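Local coordinates for photosystem II assembly protein Ycf48 (Thermosynechococcus elongatus, PDB 5OJ5) that binds the C-terminal prepropeptide of D1 and is thought to act early in photosystem II assembly and in replacing photodamaged D1, at residues N103-E117 with S143-M157. Residues are numbered along the deposited sequence; the frame is centred on the assembly and turned at random.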
# COMPACT_ATOMS: atom_id res chain seq x y z
N ASN A 103 -7.66 5.00 5.69
CA ASN A 103 -6.30 4.55 5.48
C ASN A 103 -6.24 3.23 4.72
O ASN A 103 -5.20 2.93 4.12
CB ASN A 103 -5.63 4.33 6.91
CG ASN A 103 -5.26 5.54 7.60
OD1 ASN A 103 -4.87 6.53 7.00
ND2 ASN A 103 -5.33 5.46 8.91
N SER A 104 -7.28 2.40 4.81
CA SER A 104 -7.16 1.02 4.39
C SER A 104 -8.54 0.50 4.04
O SER A 104 -9.50 0.75 4.78
CB SER A 104 -6.54 0.22 5.52
OG SER A 104 -6.44 -1.16 5.28
N VAL A 105 -8.63 -0.25 2.94
CA VAL A 105 -9.84 -0.96 2.55
C VAL A 105 -9.43 -2.36 2.13
O VAL A 105 -8.40 -2.54 1.46
CB VAL A 105 -10.62 -0.24 1.43
CG1 VAL A 105 -9.77 -0.00 0.16
CG2 VAL A 105 -11.93 -0.96 1.08
N SER A 106 -10.23 -3.36 2.51
CA SER A 106 -9.89 -4.74 2.15
C SER A 106 -11.15 -5.54 1.99
O SER A 106 -11.97 -5.60 2.92
CB SER A 106 -9.02 -5.34 3.24
OG SER A 106 -8.67 -6.68 2.96
N PHE A 107 -11.26 -6.22 0.85
CA PHE A 107 -12.35 -7.17 0.59
C PHE A 107 -11.80 -8.57 0.46
O PHE A 107 -10.69 -8.80 -0.03
CB PHE A 107 -13.06 -6.82 -0.74
CG PHE A 107 -14.07 -5.72 -0.58
CD1 PHE A 107 -15.42 -6.02 -0.39
CD2 PHE A 107 -13.69 -4.36 -0.58
CE1 PHE A 107 -16.37 -5.05 -0.21
CE2 PHE A 107 -14.67 -3.35 -0.39
CZ PHE A 107 -16.00 -3.71 -0.21
N GLN A 108 -12.63 -9.52 0.87
CA GLN A 108 -12.46 -10.94 0.51
C GLN A 108 -13.84 -11.36 0.01
O GLN A 108 -14.79 -11.50 0.80
CB GLN A 108 -11.99 -11.76 1.70
CG GLN A 108 -11.85 -13.24 1.38
CD GLN A 108 -10.98 -13.47 0.17
OE1 GLN A 108 -11.40 -14.14 -0.80
NE2 GLN A 108 -9.78 -12.97 0.20
N GLY A 109 -13.98 -11.44 -1.30
CA GLY A 109 -15.33 -11.57 -1.86
C GLY A 109 -16.18 -10.38 -1.48
O GLY A 109 -15.70 -9.24 -1.45
N ASN A 110 -17.45 -10.61 -1.16
CA ASN A 110 -18.37 -9.52 -0.84
C ASN A 110 -18.18 -8.95 0.56
O ASN A 110 -18.86 -7.97 0.90
CB ASN A 110 -19.82 -9.95 -1.04
CG ASN A 110 -20.41 -9.48 -2.40
OD1 ASN A 110 -19.77 -8.83 -3.20
ND2 ASN A 110 -21.66 -9.80 -2.61
N GLU A 111 -17.31 -9.54 1.39
CA GLU A 111 -17.06 -9.00 2.72
C GLU A 111 -15.94 -7.97 2.66
O GLU A 111 -14.83 -8.29 2.21
CB GLU A 111 -16.70 -10.08 3.72
CG GLU A 111 -16.68 -9.49 5.10
CD GLU A 111 -16.61 -10.52 6.21
OE1 GLU A 111 -16.07 -11.66 6.01
OE2 GLU A 111 -17.18 -10.23 7.33
N GLY A 112 -16.22 -6.75 3.10
CA GLY A 112 -15.26 -5.68 3.04
C GLY A 112 -15.19 -4.89 4.33
O GLY A 112 -16.14 -4.82 5.11
N TRP A 113 -14.04 -4.25 4.50
CA TRP A 113 -13.73 -3.49 5.70
C TRP A 113 -12.99 -2.22 5.31
O TRP A 113 -12.16 -2.25 4.40
CB TRP A 113 -12.80 -4.29 6.62
CG TRP A 113 -13.25 -5.67 6.97
CD1 TRP A 113 -13.20 -6.78 6.17
CD2 TRP A 113 -13.82 -6.10 8.20
NE1 TRP A 113 -13.69 -7.88 6.85
CE2 TRP A 113 -14.07 -7.48 8.10
CE3 TRP A 113 -14.10 -5.44 9.40
CZ2 TRP A 113 -14.61 -8.23 9.16
CZ3 TRP A 113 -14.66 -6.17 10.46
CH2 TRP A 113 -14.88 -7.55 10.32
N ILE A 114 -13.28 -1.13 6.01
CA ILE A 114 -12.53 0.12 5.88
C ILE A 114 -12.15 0.56 7.28
O ILE A 114 -12.98 0.50 8.19
CB ILE A 114 -13.39 1.23 5.22
CG1 ILE A 114 -13.75 0.83 3.79
CG2 ILE A 114 -12.64 2.57 5.24
CD1 ILE A 114 -14.87 1.71 3.20
N VAL A 115 -10.91 1.04 7.46
CA VAL A 115 -10.56 1.67 8.72
C VAL A 115 -9.89 3.01 8.47
O VAL A 115 -9.30 3.26 7.41
CB VAL A 115 -9.68 0.78 9.62
CG1 VAL A 115 -10.42 -0.47 10.01
CG2 VAL A 115 -8.33 0.44 8.97
N GLY A 116 -9.93 3.85 9.49
CA GLY A 116 -9.34 5.16 9.37
C GLY A 116 -9.13 5.84 10.69
O GLY A 116 -9.36 5.28 11.77
N GLU A 117 -8.68 7.08 10.57
CA GLU A 117 -8.35 7.94 11.72
C GLU A 117 -9.02 9.30 11.54
O GLU A 117 -9.07 9.81 10.43
CB GLU A 117 -6.84 8.13 11.83
CG GLU A 117 -6.19 8.74 10.67
CD GLU A 117 -4.70 8.75 10.83
OE1 GLU A 117 -4.17 9.82 11.22
OE2 GLU A 117 -4.06 7.69 10.56
N SER A 143 -4.73 4.67 16.44
CA SER A 143 -5.83 4.58 15.51
C SER A 143 -5.57 3.50 14.48
O SER A 143 -4.42 3.15 14.20
CB SER A 143 -5.99 5.90 14.76
OG SER A 143 -4.71 6.37 14.38
N PRO A 144 -6.61 2.97 13.86
CA PRO A 144 -6.41 1.95 12.83
C PRO A 144 -5.58 2.44 11.66
O PRO A 144 -5.80 3.54 11.15
CB PRO A 144 -7.83 1.65 12.35
CG PRO A 144 -8.67 2.05 13.47
CD PRO A 144 -8.05 3.23 14.09
N ARG A 145 -4.64 1.61 11.25
CA ARG A 145 -3.79 1.87 10.10
C ARG A 145 -4.06 0.93 8.94
O ARG A 145 -3.96 1.33 7.80
CB ARG A 145 -2.30 1.78 10.55
CG ARG A 145 -1.30 1.92 9.42
CD ARG A 145 -1.31 3.24 8.81
NE ARG A 145 -0.17 3.39 7.94
CZ ARG A 145 1.06 3.73 8.35
NH1 ARG A 145 1.25 4.06 9.59
NH2 ARG A 145 2.07 3.83 7.51
N LEU A 146 -4.33 -0.35 9.24
CA LEU A 146 -4.46 -1.36 8.19
C LEU A 146 -5.52 -2.34 8.64
O LEU A 146 -5.56 -2.72 9.81
CB LEU A 146 -3.10 -2.08 8.00
CG LEU A 146 -3.08 -3.20 6.96
CD1 LEU A 146 -1.68 -3.30 6.41
CD2 LEU A 146 -3.45 -4.55 7.54
N ILE A 147 -6.36 -2.78 7.70
CA ILE A 147 -7.25 -3.91 7.93
C ILE A 147 -7.07 -4.87 6.78
O ILE A 147 -6.86 -4.46 5.63
CB ILE A 147 -8.71 -3.45 8.08
CG1 ILE A 147 -9.62 -4.58 8.56
CG2 ILE A 147 -9.26 -2.77 6.84
CD1 ILE A 147 -10.51 -4.35 9.57
N LYS A 148 -7.11 -6.16 7.10
CA LYS A 148 -7.01 -7.22 6.10
C LYS A 148 -8.20 -8.15 6.28
O LYS A 148 -8.34 -8.78 7.34
CB LYS A 148 -5.68 -7.97 6.23
CG LYS A 148 -5.61 -9.13 5.26
CD LYS A 148 -5.48 -8.66 3.81
CE LYS A 148 -5.29 -9.74 2.82
NZ LYS A 148 -5.23 -9.16 1.42
N ALA A 149 -9.01 -8.27 5.24
CA ALA A 149 -10.15 -9.18 5.24
C ALA A 149 -9.64 -10.60 5.03
O ALA A 149 -8.89 -10.85 4.08
CB ALA A 149 -11.08 -8.84 4.08
N LEU A 150 -10.05 -11.52 5.89
CA LEU A 150 -9.69 -12.93 5.75
C LEU A 150 -10.85 -13.77 5.25
O LEU A 150 -10.68 -14.95 4.98
CB LEU A 150 -9.17 -13.47 7.09
CG LEU A 150 -7.91 -12.76 7.60
CD1 LEU A 150 -7.60 -13.19 9.02
CD2 LEU A 150 -6.72 -12.91 6.69
N GLY A 151 -12.03 -13.17 5.09
CA GLY A 151 -13.22 -13.87 4.66
C GLY A 151 -13.97 -14.49 5.82
O GLY A 151 -13.44 -14.74 6.90
N ASN A 152 -15.25 -14.72 5.56
CA ASN A 152 -16.09 -15.50 6.44
C ASN A 152 -16.07 -14.99 7.86
O ASN A 152 -16.04 -15.80 8.79
CB ASN A 152 -15.71 -16.98 6.37
CG ASN A 152 -15.95 -17.56 4.99
OD1 ASN A 152 -17.09 -17.71 4.58
ND2 ASN A 152 -14.88 -17.86 4.26
N GLY A 153 -16.10 -13.65 8.03
CA GLY A 153 -16.20 -13.07 9.35
C GLY A 153 -14.89 -12.77 10.03
O GLY A 153 -14.90 -12.21 11.14
N SER A 154 -13.76 -13.10 9.42
CA SER A 154 -12.47 -12.89 10.06
C SER A 154 -11.73 -11.73 9.41
O SER A 154 -11.81 -11.50 8.19
CB SER A 154 -11.63 -14.16 9.95
OG SER A 154 -12.08 -15.20 10.83
N ALA A 155 -10.96 -11.02 10.24
CA ALA A 155 -10.14 -9.92 9.73
C ALA A 155 -9.04 -9.65 10.75
O ALA A 155 -9.16 -9.99 11.93
CB ALA A 155 -10.95 -8.66 9.51
N GLU A 156 -7.96 -9.03 10.29
CA GLU A 156 -6.90 -8.55 11.16
C GLU A 156 -6.71 -7.07 10.98
O GLU A 156 -6.83 -6.55 9.88
CB GLU A 156 -5.66 -9.27 10.95
CG GLU A 156 -5.13 -9.41 9.68
CD GLU A 156 -4.08 -10.54 9.66
OE1 GLU A 156 -3.04 -10.34 9.04
OE2 GLU A 156 -4.25 -11.62 10.30
N MET A 157 -6.40 -6.40 12.08
CA MET A 157 -6.24 -4.96 12.12
C MET A 157 -4.93 -4.60 12.82
O MET A 157 -4.56 -5.21 13.83
CB MET A 157 -7.43 -4.35 12.91
CG MET A 157 -7.30 -2.83 13.08
SD MET A 157 -8.71 -1.99 13.75
CE MET A 157 -8.98 -2.88 15.29
O HOH W 1 -6.89 -6.64 0.96
O HOH W 2 -8.32 -9.71 1.55
O HOH W 3 -15.73 -13.60 2.60
O HOH W 4 -8.04 -12.87 2.47
O HOH W 5 -13.48 -10.77 6.13
O HOH W 6 -3.66 5.50 11.75
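Ser-104 and Ser-106 on strand 103-108 each turn a hydroxyl to the neighbouring strand 144-151 and stand in for backbone carbonyls. With OG anti to the backbone N (chi1 176° and 179°), Ser-104 OG accepts from Ile-147 N at 2.9 Å and Ser-106 OG from Ala-149 N at 2.8 Å, both nearly straight. The two strands, which run almost parallel, are the first strands of successive blades in the seven-bladed propeller. Ser-62 OG and Asp-60 OD2 of strand 58-63 take N-H groups of strand 103-108 in the same manner.

Between the two ends, Trp-113 and Val-115 of strand 111-117 supply the apolar part of the contact. Trp-113 lies crosswise to Ile-147, whose CD1 rests 3.7 Å from Trp-113 CB. Ala-155 CB sits over one face of the indole in a CH-pi contact, 3.9 Å from the six-membered ring centroid, while Ala-149 CB approaches the five-membered ring obliquely. Val-115 packs tightly on the proline, its CB 3.4 Å from Pro-144 CB.

Polar groups close both ends. Glu-111, its chain extended, offers the syn lone pair of OE1 to Gly-153 N at 2.8 Å, and OE2 goes to His-123; a water joins Trp-113 NE1, Gly-151 N and Ser-154 O. At the other end the side-chain nitrogen ND2 of Asn-103 donates nearly in its own amide plane to Pro-144 O (3.0 Å) and to the anti lone pair of Glu-117 OE2, two bonds that fix the amide's rotation. With no direct backbone-to-backbone hydrogen bond between the segments, the two sheets stay separate, their relative position set by side-chain-to-backbone bonds and apolar packing.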